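Local coordinates for protein alkylhalidase CmlS (Streptomyces venezuelae, PDB 3I3L) that belongs to the flavin-dependent halogenases, acts in chloramphenicol biosynthesis and holds FAD bonded covalently to an aspartate, at residues V62-P68 / H121-R127; K90-A94 / T106-A110; S210-L214 / I282-E287. All coordinates share one frame; numbering follows the deposited sequence.

Contact 1 of 3, residues V62-P68 / H121-R127; sequences VGESLLP and HAVQVKR. With FAD (flavin-adenine dinucleotide), chain B.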
loop_
_atom_site.group_PDB
_atom_site.type_symbol
_atom_site.label_atom_id
_atom_site.label_comp_id
_atom_site.label_asym_id
_atom_site.label_seq_id
_atom_site.Cartn_x
_atom_site.Cartn_y
_atom_site.Cartn_z
ATOM N N VAL A 62 6.858 11.903 -10.586
ATOM C CA VAL A 62 5.480 11.969 -10.198
ATOM C C VAL A 62 5.312 10.945 -9.078
ATOM O O VAL A 62 6.142 10.029 -8.952
ATOM C CB VAL A 62 4.547 11.617 -11.409
ATOM C CG1 VAL A 62 4.590 10.104 -11.705
ATOM C CG2 VAL A 62 3.114 12.127 -11.148
ATOM N N GLY A 63 4.275 11.128 -8.256
ATOM C CA GLY A 63 3.934 10.164 -7.164
ATOM C C GLY A 63 4.128 10.851 -5.840
ATOM O O GLY A 63 5.045 10.524 -5.125
ATOM N N GLU A 64 3.266 11.804 -5.542
ATOM C CA GLU A 64 3.573 12.847 -4.588
ATOM C C GLU A 64 2.883 12.762 -3.226
ATOM O O GLU A 64 3.242 13.521 -2.295
ATOM C CB GLU A 64 3.282 14.182 -5.247
ATOM C CG GLU A 64 4.202 14.384 -6.470
ATOM C CD GLU A 64 3.612 15.316 -7.502
ATOM O OE1 GLU A 64 2.421 15.141 -7.880
ATOM O OE2 GLU A 64 4.367 16.212 -7.953
ATOM N N SER A 65 1.904 11.867 -3.095
ATOM C CA SER A 65 1.079 11.877 -1.880
ATOM C C SER A 65 1.419 10.654 -1.052
ATOM O O SER A 65 1.268 9.483 -1.514
ATOM C CB SER A 65 -0.420 11.924 -2.232
ATOM O OG SER A 65 -1.252 11.901 -1.098
ATOM N N LEU A 66 1.900 10.922 0.168
ATOM C CA LEU A 66 2.425 9.872 1.047
ATOM C C LEU A 66 1.486 9.411 2.151
ATOM O O LEU A 66 0.373 9.969 2.329
ATOM C CB LEU A 66 3.749 10.348 1.620
ATOM C CG LEU A 66 4.776 10.855 0.573
ATOM C CD1 LEU A 66 6.131 11.108 1.221
ATOM C CD2 LEU A 66 4.892 9.803 -0.554
ATOM N N LEU A 67 1.922 8.407 2.921
ATOM C CA LEU A 67 1.028 7.796 3.934
ATOM C C LEU A 67 1.708 7.760 5.307
ATOM O O LEU A 67 2.958 7.791 5.417
ATOM C CB LEU A 67 0.591 6.383 3.486
ATOM C CG LEU A 67 -0.359 6.291 2.262
ATOM C CD1 LEU A 67 -0.581 4.766 1.833
ATOM C CD2 LEU A 67 -1.747 6.990 2.519
ATOM N N PRO A 68 0.909 7.723 6.353
ATOM C CA PRO A 68 1.429 7.678 7.741
ATOM C C PRO A 68 2.413 6.552 7.964
ATOM O O PRO A 68 3.388 6.725 8.718
ATOM C CB PRO A 68 0.160 7.423 8.587
ATOM C CG PRO A 68 -0.915 8.109 7.808
ATOM C CD PRO A 68 -0.549 7.864 6.325
ATOM N N HIS A 121 -1.135 11.601 10.370
ATOM C CA HIS A 121 -1.155 12.346 9.144
ATOM C C HIS A 121 0.041 11.892 8.266
ATOM O O HIS A 121 0.866 11.047 8.686
ATOM C CB HIS A 121 -1.027 13.818 9.462
ATOM C CG HIS A 121 0.319 14.161 10.000
ATOM N ND1 HIS A 121 0.656 13.978 11.329
ATOM C CD2 HIS A 121 1.445 14.577 9.376
ATOM C CE1 HIS A 121 1.927 14.298 11.509
ATOM N NE2 HIS A 121 2.426 14.672 10.340
ATOM N N ALA A 122 0.090 12.379 7.022
ATOM C CA ALA A 122 1.290 12.236 6.246
ATOM C C ALA A 122 1.498 13.547 5.565
ATOM O O ALA A 122 1.041 14.589 6.073
ATOM C CB ALA A 122 1.239 11.035 5.226
ATOM N N VAL A 123 2.174 13.536 4.420
ATOM C CA VAL A 123 2.503 14.805 3.783
ATOM C C VAL A 123 2.440 14.636 2.295
ATOM O O VAL A 123 2.335 13.500 1.782
ATOM C CB VAL A 123 3.948 15.202 4.133
ATOM C CG1 VAL A 123 4.068 15.556 5.625
ATOM C CG2 VAL A 123 4.920 14.020 3.762
ATOM N N GLN A 124 2.513 15.755 1.603
ATOM C CA GLN A 124 2.596 15.772 0.161
ATOM C C GLN A 124 4.001 16.326 -0.164
ATOM O O GLN A 124 4.480 17.188 0.560
ATOM C CB GLN A 124 1.528 16.707 -0.416
ATOM C CG GLN A 124 0.166 16.699 0.335
ATOM C CD GLN A 124 -0.679 15.513 -0.078
ATOM O OE1 GLN A 124 -1.901 15.518 0.078
ATOM N NE2 GLN A 124 -0.049 14.508 -0.660
ATOM N N VAL A 125 4.668 15.801 -1.208
ATOM C CA VAL A 125 6.020 16.234 -1.500
ATOM C C VAL A 125 6.265 16.468 -2.972
ATOM O O VAL A 125 5.564 15.951 -3.839
ATOM C CB VAL A 125 7.116 15.243 -0.971
ATOM C CG1 VAL A 125 6.852 14.879 0.537
ATOM C CG2 VAL A 125 7.109 13.956 -1.820
ATOM N N LYS A 126 7.307 17.237 -3.239
ATOM C CA LYS A 126 7.911 17.302 -4.524
ATOM C C LYS A 126 8.965 16.203 -4.528
ATOM O O LYS A 126 9.929 16.244 -3.734
ATOM C CB LYS A 126 8.501 18.702 -4.705
ATOM C CG LYS A 126 9.080 18.974 -6.050
ATOM C CD LYS A 126 9.237 20.516 -6.277
ATOM C CE LYS A 126 8.109 21.037 -7.196
ATOM N NZ LYS A 126 8.232 22.517 -7.464
ATOM N N ARG A 127 8.747 15.178 -5.354
ATOM C CA ARG A 127 9.534 13.937 -5.292
ATOM C C ARG A 127 11.034 14.142 -5.578
ATOM O O ARG A 127 11.883 13.439 -4.991
ATOM C CB ARG A 127 8.982 12.865 -6.239
ATOM C CG ARG A 127 7.762 12.108 -5.706
ATOM C CD ARG A 127 8.099 11.199 -4.467
ATOM N NE ARG A 127 9.133 10.238 -4.844
ATOM C CZ ARG A 127 8.889 9.116 -5.542
ATOM N NH1 ARG A 127 7.626 8.821 -5.932
ATOM N NH2 ARG A 127 9.908 8.319 -5.889
HETATM P PA FAD B . 11.208 4.937 -8.401
HETATM O O1A FAD B . 10.882 4.861 -9.875
HETATM O O2A FAD B . 10.618 6.078 -7.647
HETATM O O5B FAD B . 12.833 4.967 -8.250
HETATM C C5B FAD B . 13.638 4.086 -9.007
HETATM C C4B FAD B . 15.009 4.714 -9.348
HETATM O O4B FAD B . 15.791 3.705 -10.028
HETATM C C3B FAD B . 14.903 5.888 -10.292
HETATM O O3B FAD B . 15.439 7.026 -9.689
HETATM C C2B FAD B . 15.736 5.486 -11.518
HETATM O O2B FAD B . 16.550 6.534 -11.942
HETATM C C1B FAD B . 16.580 4.324 -11.016
HETATM N N9A FAD B . 16.968 3.303 -11.971
HETATM C C8A FAD B . 16.179 2.686 -12.895
HETATM N N7A FAD B . 16.922 1.772 -13.557
HETATM C C5A FAD B . 18.203 1.853 -13.129
HETATM C C6A FAD B . 19.348 1.165 -13.487
HETATM N N6A FAD B . 19.317 0.223 -14.412
HETATM N N1A FAD B . 20.504 1.450 -12.811
HETATM C C2A FAD B . 20.555 2.415 -11.835
HETATM N N3A FAD B . 19.415 3.073 -11.488
HETATM C C4A FAD B . 18.253 2.799 -12.121
HETATM N N1 FAD B . 2.822 6.783 -5.138
HETATM C C2 FAD B . 2.433 7.353 -3.937
HETATM O O2 FAD B . 2.891 6.875 -2.908
HETATM N N3 FAD B . 1.547 8.397 -3.896
HETATM C C4 FAD B . 1.022 8.913 -5.051
HETATM O O4 FAD B . 0.219 9.899 -4.984
HETATM C C4X FAD B . 1.382 8.327 -6.266
HETATM N N5 FAD B . 0.889 8.829 -7.439
HETATM C C5X FAD B . 1.332 8.312 -8.635
HETATM C C6 FAD B . 0.824 8.812 -9.843
HETATM C C7 FAD B . 1.210 8.239 -11.031
HETATM C C7M FAD B . 0.698 8.766 -12.350
HETATM C C8 FAD B . 2.144 7.208 -11.000
HETATM C C8M FAD B . 2.665 6.630 -12.255
HETATM C C9 FAD B . 2.628 6.668 -9.804
HETATM C C9A FAD B . 2.202 7.256 -8.622
HETATM N N10 FAD B . 2.729 6.761 -7.464
HETATM C C10 FAD B . 2.294 7.250 -6.290
HETATM C "C1'" FAD B . 3.561 5.531 -7.591
HETATM C "C2'" FAD B . 4.926 5.765 -6.989
HETATM O "O2'" FAD B . 5.431 6.921 -7.526
HETATM C "C3'" FAD B . 5.902 4.628 -7.133
HETATM O "O3'" FAD B . 5.373 3.478 -6.509
HETATM C "C4'" FAD B . 7.258 4.968 -6.431
HETATM O "O4'" FAD B . 7.947 5.990 -7.097
HETATM C "C5'" FAD B . 8.164 3.744 -6.451
HETATM O "O5'" FAD B . 9.352 4.004 -5.762
HETATM P P FAD B . 10.603 3.156 -6.222
HETATM O O1P FAD B . 10.206 1.702 -6.349
HETATM O O2P FAD B . 11.804 3.511 -5.352
HETATM O O3P FAD B . 10.849 3.541 -7.774
HETATM O O HOH W 1 6.976 15.537 -7.738
#
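The carbonyl of Val62 sits obliquely to the guanidinium of Arg127, while Val62 CG1 packs against C7 and C8 at the methylated end of the flavin. Gly63 O receives a nearly straight bond from Arg127 NH1 (3.2 Å, 171° at the hydrogen), entering on a lone pair and lying in the guanidinium plane. Gly63, at positive phi, lies against the flavin, CA 3.3 Å from C4X. Arg127 is folded twice (chi2 -67°, chi3 -58°), which lays CG and CD against Gly63 O and turns the guanidinium to the cofactor: NH2 reaches the phosphate oxygen O2A at 2.9 Å and NH1 bonds O4'. Its NE forms a salt bridge with Asp131. Glu64 O accepts from Val125 N at 2.9 Å; the buried Glu64 carboxylate is held by Tyr211 and Ser247, and through OE2 by a water that also accepts from Arg127 N. Ser65 reads the pyrimidine edge of the flavin in both directions, N donating to O4 at 3.2 Å and O accepting from N3 at 2.6 Å, while its backbone bridges that of Gln124. Leu66 N donates to Val123 O at 3.1 Å, and Leu66 CD1 touches the methyls Val123 CG2 and Val125 CG1. Pro68 CD rests on Ala122 CB (3.8 Å). Backbone recognition of the flavin joined to an arginine on ribityl and phosphate marks this as the cofactor site of the FAD-binding domain.

Contact 2 of 3, residues K90-A94 / T106-A110; sequences KKPSA and TFSFA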
loop_
_atom_site.group_PDB
_atom_site.type_symbol
_atom_site.label_atom_id
_atom_site.label_comp_id
_atom_site.label_asym_id
_atom_site.label_seq_id
_atom_site.Cartn_x
_atom_site.Cartn_y
_atom_site.Cartn_z
ATOM N N LYS A 90 1.054 19.306 4.966
ATOM C CA LYS A 90 0.486 18.198 5.757
ATOM C C LYS A 90 -0.817 17.651 5.170
ATOM O O LYS A 90 -1.702 18.410 4.758
ATOM C CB LYS A 90 0.313 18.532 7.244
ATOM C CG LYS A 90 1.679 18.757 7.928
ATOM C CD LYS A 90 1.865 17.978 9.242
ATOM C CE LYS A 90 3.278 17.226 9.303
ATOM N NZ LYS A 90 4.450 18.103 8.937
ATOM N N LYS A 91 -0.920 16.326 5.141
ATOM C CA LYS A 91 -2.117 15.675 4.573
ATOM C C LYS A 91 -2.895 14.970 5.655
ATOM O O LYS A 91 -2.383 14.035 6.235
ATOM C CB LYS A 91 -1.725 14.657 3.461
ATOM C CG LYS A 91 -2.820 13.611 3.216
ATOM C CD LYS A 91 -2.700 13.000 1.894
ATOM C CE LYS A 91 -1.966 11.763 1.942
ATOM N NZ LYS A 91 -2.638 10.687 1.008
ATOM N N PRO A 92 -4.134 15.410 5.910
ATOM C CA PRO A 92 -4.969 14.845 7.002
ATOM C C PRO A 92 -5.668 13.559 6.626
ATOM O O PRO A 92 -6.026 12.726 7.492
ATOM C CB PRO A 92 -6.039 15.935 7.231
ATOM C CG PRO A 92 -6.033 16.776 5.930
ATOM C CD PRO A 92 -4.826 16.473 5.127
ATOM N N SER A 93 -5.870 13.392 5.324
ATOM C CA SER A 93 -6.819 12.413 4.799
ATOM C C SER A 93 -6.766 12.307 3.272
ATOM O O SER A 93 -5.959 12.955 2.615
ATOM C CB SER A 93 -8.214 12.877 5.146
ATOM O OG SER A 93 -8.414 14.176 4.604
ATOM N N ALA A 94 -7.641 11.475 2.728
ATOM C CA ALA A 94 -7.888 11.464 1.295
ATOM C C ALA A 94 -9.393 11.659 1.098
ATOM O O ALA A 94 -10.213 11.016 1.777
ATOM C CB ALA A 94 -7.402 10.169 0.707
ATOM N N THR A 106 -14.564 10.922 2.889
ATOM C CA THR A 106 -13.194 11.171 3.268
ATOM C C THR A 106 -12.623 10.048 4.136
ATOM O O THR A 106 -13.283 9.631 5.105
ATOM C CB THR A 106 -13.103 12.508 4.033
ATOM O OG1 THR A 106 -13.400 13.577 3.127
ATOM C CG2 THR A 106 -11.691 12.728 4.681
ATOM N N PHE A 107 -11.409 9.593 3.803
ATOM C CA PHE A 107 -10.688 8.608 4.617
ATOM C C PHE A 107 -9.683 9.262 5.556
ATOM O O PHE A 107 -8.606 9.666 5.124
ATOM C CB PHE A 107 -9.978 7.564 3.733
ATOM C CG PHE A 107 -9.278 6.459 4.524
ATOM C CD1 PHE A 107 -9.984 5.660 5.446
ATOM C CD2 PHE A 107 -7.912 6.228 4.379
ATOM C CE1 PHE A 107 -9.336 4.651 6.188
ATOM C CE2 PHE A 107 -7.256 5.177 5.119
ATOM C CZ PHE A 107 -7.972 4.409 6.002
ATOM N N SER A 108 -10.056 9.389 6.830
ATOM C CA SER A 108 -9.257 10.114 7.823
ATOM C C SER A 108 -8.045 9.321 8.204
ATOM O O SER A 108 -8.107 8.095 8.284
ATOM C CB SER A 108 -10.051 10.373 9.114
ATOM O OG SER A 108 -9.209 11.025 10.069
ATOM N N PHE A 109 -6.931 10.016 8.409
ATOM C CA PHE A 109 -5.699 9.333 8.898
ATOM C C PHE A 109 -5.625 9.273 10.454
ATOM O O PHE A 109 -4.667 8.702 11.029
ATOM C CB PHE A 109 -4.418 9.944 8.273
ATOM C CG PHE A 109 -4.265 9.652 6.806
ATOM C CD1 PHE A 109 -4.875 8.580 6.236
ATOM C CD2 PHE A 109 -3.540 10.477 6.010
ATOM C CE1 PHE A 109 -4.760 8.337 4.887
ATOM C CE2 PHE A 109 -3.413 10.220 4.645
ATOM C CZ PHE A 109 -4.044 9.164 4.091
ATOM N N ALA A 110 -6.650 9.844 11.108
ATOM C CA ALA A 110 -6.847 9.765 12.574
ATOM C C ALA A 110 -6.440 8.407 13.123
ATOM O O ALA A 110 -6.890 7.349 12.575
ATOM C CB ALA A 110 -8.298 9.975 12.901
#
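Phe109 swings its ring back over the backbone of Ser93, whose CA stands over one face, 4.1 Å from the ring centroid and 14° off the normal, as a CH-pi contact. The aliphatic part of the Lys91 chain comes to the ring edge instead, with Lys91 CE near the ring plane and 3.4 Å from Phe109 CE2. Three backbone bonds fix this pairing. Phe109 N donates to Pro92 O (3.0 Å), which places CB of the phenylalanine against the same oxygen; farther along, Ala94 N donates to Phe107 O at 3.2 Å, tilted out of the carbonyl plane, and Phe107 N returns a short bond to Ala94 O at 2.7 Å. Strands 89-97 and 105-108 thus form a beta hairpin, Ala94 and Phe107 making a hydrogen-bonded antiparallel pair and Ser93 and Ser108 a non-hydrogen-bonded one. Diagonally across the strands, Ser93 CB meets Thr106 CG2 at 3.5 Å. Beyond the strand, Ser108 OG accepts from Ala110 N (3.0 Å) in an ST turn that carries the chain round past Phe109, and Glu452 holds the same hydroxyl. Lys91 bends at chi3 (95°), taking NZ along the ring edge to a hydrogen bond with Ser65 OG. Val585 touches both Phe107 and Phe109, and Phe582 and His581 meet the ring of Phe107, tying the hairpin to the chain's C-terminal tail.

Contact 3 of 3, residues S210-L214 / I282-E287; sequences SYFKL and ILGGAE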
loop_
_atom_site.group_PDB
_atom_site.type_symbol
_atom_site.label_atom_id
_atom_site.label_comp_id
_atom_site.label_asym_id
_atom_site.label_seq_id
_atom_site.Cartn_x
_atom_site.Cartn_y
_atom_site.Cartn_z
ATOM N N SER A 210 -0.355 17.725 -14.951
ATOM C CA SER A 210 0.330 19.007 -14.960
ATOM C C SER A 210 0.135 19.690 -13.608
ATOM O O SER A 210 -0.430 19.076 -12.682
ATOM C CB SER A 210 -0.207 19.883 -16.104
ATOM O OG SER A 210 0.594 21.051 -16.349
ATOM N N TYR A 211 0.587 20.948 -13.483
ATOM C CA TYR A 211 0.494 21.691 -12.231
ATOM C C TYR A 211 -0.242 23.009 -12.418
ATOM O O TYR A 211 -0.234 23.585 -13.491
ATOM C CB TYR A 211 1.890 21.877 -11.624
ATOM C CG TYR A 211 2.549 20.536 -11.287
ATOM C CD1 TYR A 211 2.504 20.020 -10.017
ATOM C CD2 TYR A 211 3.172 19.780 -12.265
ATOM C CE1 TYR A 211 3.078 18.796 -9.730
ATOM C CE2 TYR A 211 3.733 18.570 -11.984
ATOM C CZ TYR A 211 3.686 18.091 -10.691
ATOM O OH TYR A 211 4.220 16.857 -10.372
ATOM N N PHE A 212 -0.897 23.460 -11.355
ATOM C CA PHE A 212 -1.649 24.690 -11.340
ATOM C C PHE A 212 -1.268 25.530 -10.137
ATOM O O PHE A 212 -0.984 24.995 -9.075
ATOM C CB PHE A 212 -3.159 24.437 -11.331
ATOM C CG PHE A 212 -3.687 23.872 -12.628
ATOM C CD1 PHE A 212 -4.202 24.719 -13.614
ATOM C CD2 PHE A 212 -3.687 22.484 -12.865
ATOM C CE1 PHE A 212 -4.706 24.194 -14.854
ATOM C CE2 PHE A 212 -4.172 21.963 -14.092
ATOM C CZ PHE A 212 -4.686 22.820 -15.080
ATOM N N LYS A 213 -1.302 26.852 -10.316
ATOM C CA LYS A 213 -1.189 27.809 -9.218
ATOM C C LYS A 213 -2.589 28.042 -8.676
ATOM O O LYS A 213 -3.457 28.563 -9.370
ATOM C CB LYS A 213 -0.556 29.110 -9.713
ATOM C CG LYS A 213 -0.552 30.278 -8.692
ATOM C CD LYS A 213 0.851 30.926 -8.585
ATOM C CE LYS A 213 1.223 31.718 -9.821
ATOM N NZ LYS A 213 0.668 33.113 -9.764
ATOM N N LEU A 214 -2.800 27.610 -7.436
ATOM C CA LEU A 214 -4.115 27.596 -6.828
ATOM C C LEU A 214 -3.875 27.385 -5.358
ATOM O O LEU A 214 -3.017 26.590 -4.983
ATOM C CB LEU A 214 -4.948 26.414 -7.374
ATOM C CG LEU A 214 -6.308 26.164 -6.692
ATOM C CD1 LEU A 214 -7.320 27.282 -6.992
ATOM C CD2 LEU A 214 -6.871 24.810 -7.078
ATOM N N ILE A 282 -13.348 23.159 -8.624
ATOM C CA ILE A 282 -12.318 23.590 -7.649
ATOM C C ILE A 282 -11.126 24.331 -8.251
ATOM O O ILE A 282 -10.477 25.141 -7.586
ATOM C CB ILE A 282 -11.878 22.501 -6.617
ATOM C CG1 ILE A 282 -10.400 22.174 -6.735
ATOM C CG2 ILE A 282 -12.785 21.275 -6.573
ATOM C CD1 ILE A 282 -10.010 21.596 -8.056
ATOM N N LEU A 283 -10.861 24.071 -9.526
ATOM C CA LEU A 283 -9.783 24.709 -10.228
ATOM C C LEU A 283 -10.124 26.199 -10.475
ATOM O O LEU A 283 -9.441 27.097 -9.988
ATOM C CB LEU A 283 -9.562 23.957 -11.540
ATOM C CG LEU A 283 -8.152 23.436 -11.846
ATOM C CD1 LEU A 283 -7.358 23.153 -10.636
ATOM C CD2 LEU A 283 -8.194 22.205 -12.723
ATOM N N GLY A 284 -11.185 26.449 -11.242
ATOM C CA GLY A 284 -11.702 27.801 -11.412
ATOM C C GLY A 284 -10.702 28.852 -11.871
ATOM O O GLY A 284 -10.311 29.770 -11.109
ATOM N N GLY A 285 -10.287 28.723 -13.126
ATOM C CA GLY A 285 -9.481 29.765 -13.771
ATOM C C GLY A 285 -8.028 29.840 -13.321
ATOM O O GLY A 285 -7.250 30.631 -13.900
ATOM N N ALA A 286 -7.665 29.027 -12.308
ATOM C CA ALA A 286 -6.286 28.887 -11.849
ATOM C C ALA A 286 -5.379 28.764 -13.051
ATOM O O ALA A 286 -5.819 28.330 -14.107
ATOM C CB ALA A 286 -6.152 27.653 -10.969
ATOM N N GLU A 287 -4.122 29.143 -12.886
ATOM C CA GLU A 287 -3.168 29.151 -13.973
ATOM C C GLU A 287 -2.340 27.857 -14.045
ATOM O O GLU A 287 -1.750 27.429 -13.056
ATOM C CB GLU A 287 -2.231 30.355 -13.830
ATOM C CG GLU A 287 -1.405 30.669 -15.100
ATOM C CD GLU A 287 -0.092 31.480 -14.839
ATOM O OE1 GLU A 287 0.032 32.117 -13.743
ATOM O OE2 GLU A 287 0.818 31.461 -15.735
#
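This is a partly buried junction between the end of a beta strand and the connection from a helix into a neighbouring strand: Phe212 and Lys213 at the end of strand 203-213, with Leu214 just after it, pack against the end of helix 277-283 and the turn that follows. Glu287 O is the polar anchor, accepting from Lys213 N at 2.8 Å with 166° at the hydrogen and the donor in the carbonyl plane. The same oxygen also receives a CA-H contact from Phe212 CA at 3.2 Å. Leu283 CD2 stands over one face of the Phe212 ring, 4.2 Å above its plane and toward the rim, while Ala286 O comes to the ring edge, 4.0 Å from Phe212 CD1. Tyr269 and Leu273 of helix 265-273 pack against the same phenylalanine. Between the helix and strand 287-302 the chain reverses in a type I' beta turn from Leu283 to Ala286, with Gly284 and Gly285 at its corners, both at positive phi; strand 287-302 then runs antiparallel to 203-213 in the mixed sheet. Leu214 turns its CG away from the backbone N (chi1 173°), which carries both methyls to the last turn of the helix. Its CD1 meets Leu283 O at 3.7 Å and its CD2 lies against Ile282 O; the Leu214 and Leu283 side chains cross at about a right angle, CD2 of the first 4.0 Å from CD1 of the second. Nearer the backbone, Leu214 CB touches Ala286 CB at 4.0 Å. An alanine in place of Leu214 would keep that last contact but would probably take away one side of the packing on Leu283 CD1 and open a gap over the helix end. On the exposed flank Lys213 NZ and Glu287 OE1 stand 4.2 Å apart, beyond a salt bridge, so any attraction between these charges is probably weak.

How the contacts relate
Contact 1 is the one that touches FAD. Contact 2, nested along the chain inside the loop that contact 1 closes, lies next to it, their centres about 12 Å apart. Strand 89-97 joins them: Lys91 N probably bonds Ala122 O at 2.8 Å, and Lys91 NZ leaves contact 2 for the flavin-binding Ser65, its side chain staying about 7 Å from the cofactor. Contact 3 follows later in the chain, its centre about 19 Å from that of contact 1, yet Tyr211 OH reaches Glu64 OE2 at 2.5 Å, a probable hydrogen bond. Contacts 2 and 3 do not touch, nearest atoms being about 12 Å apart, though all three reach one mixed sheet.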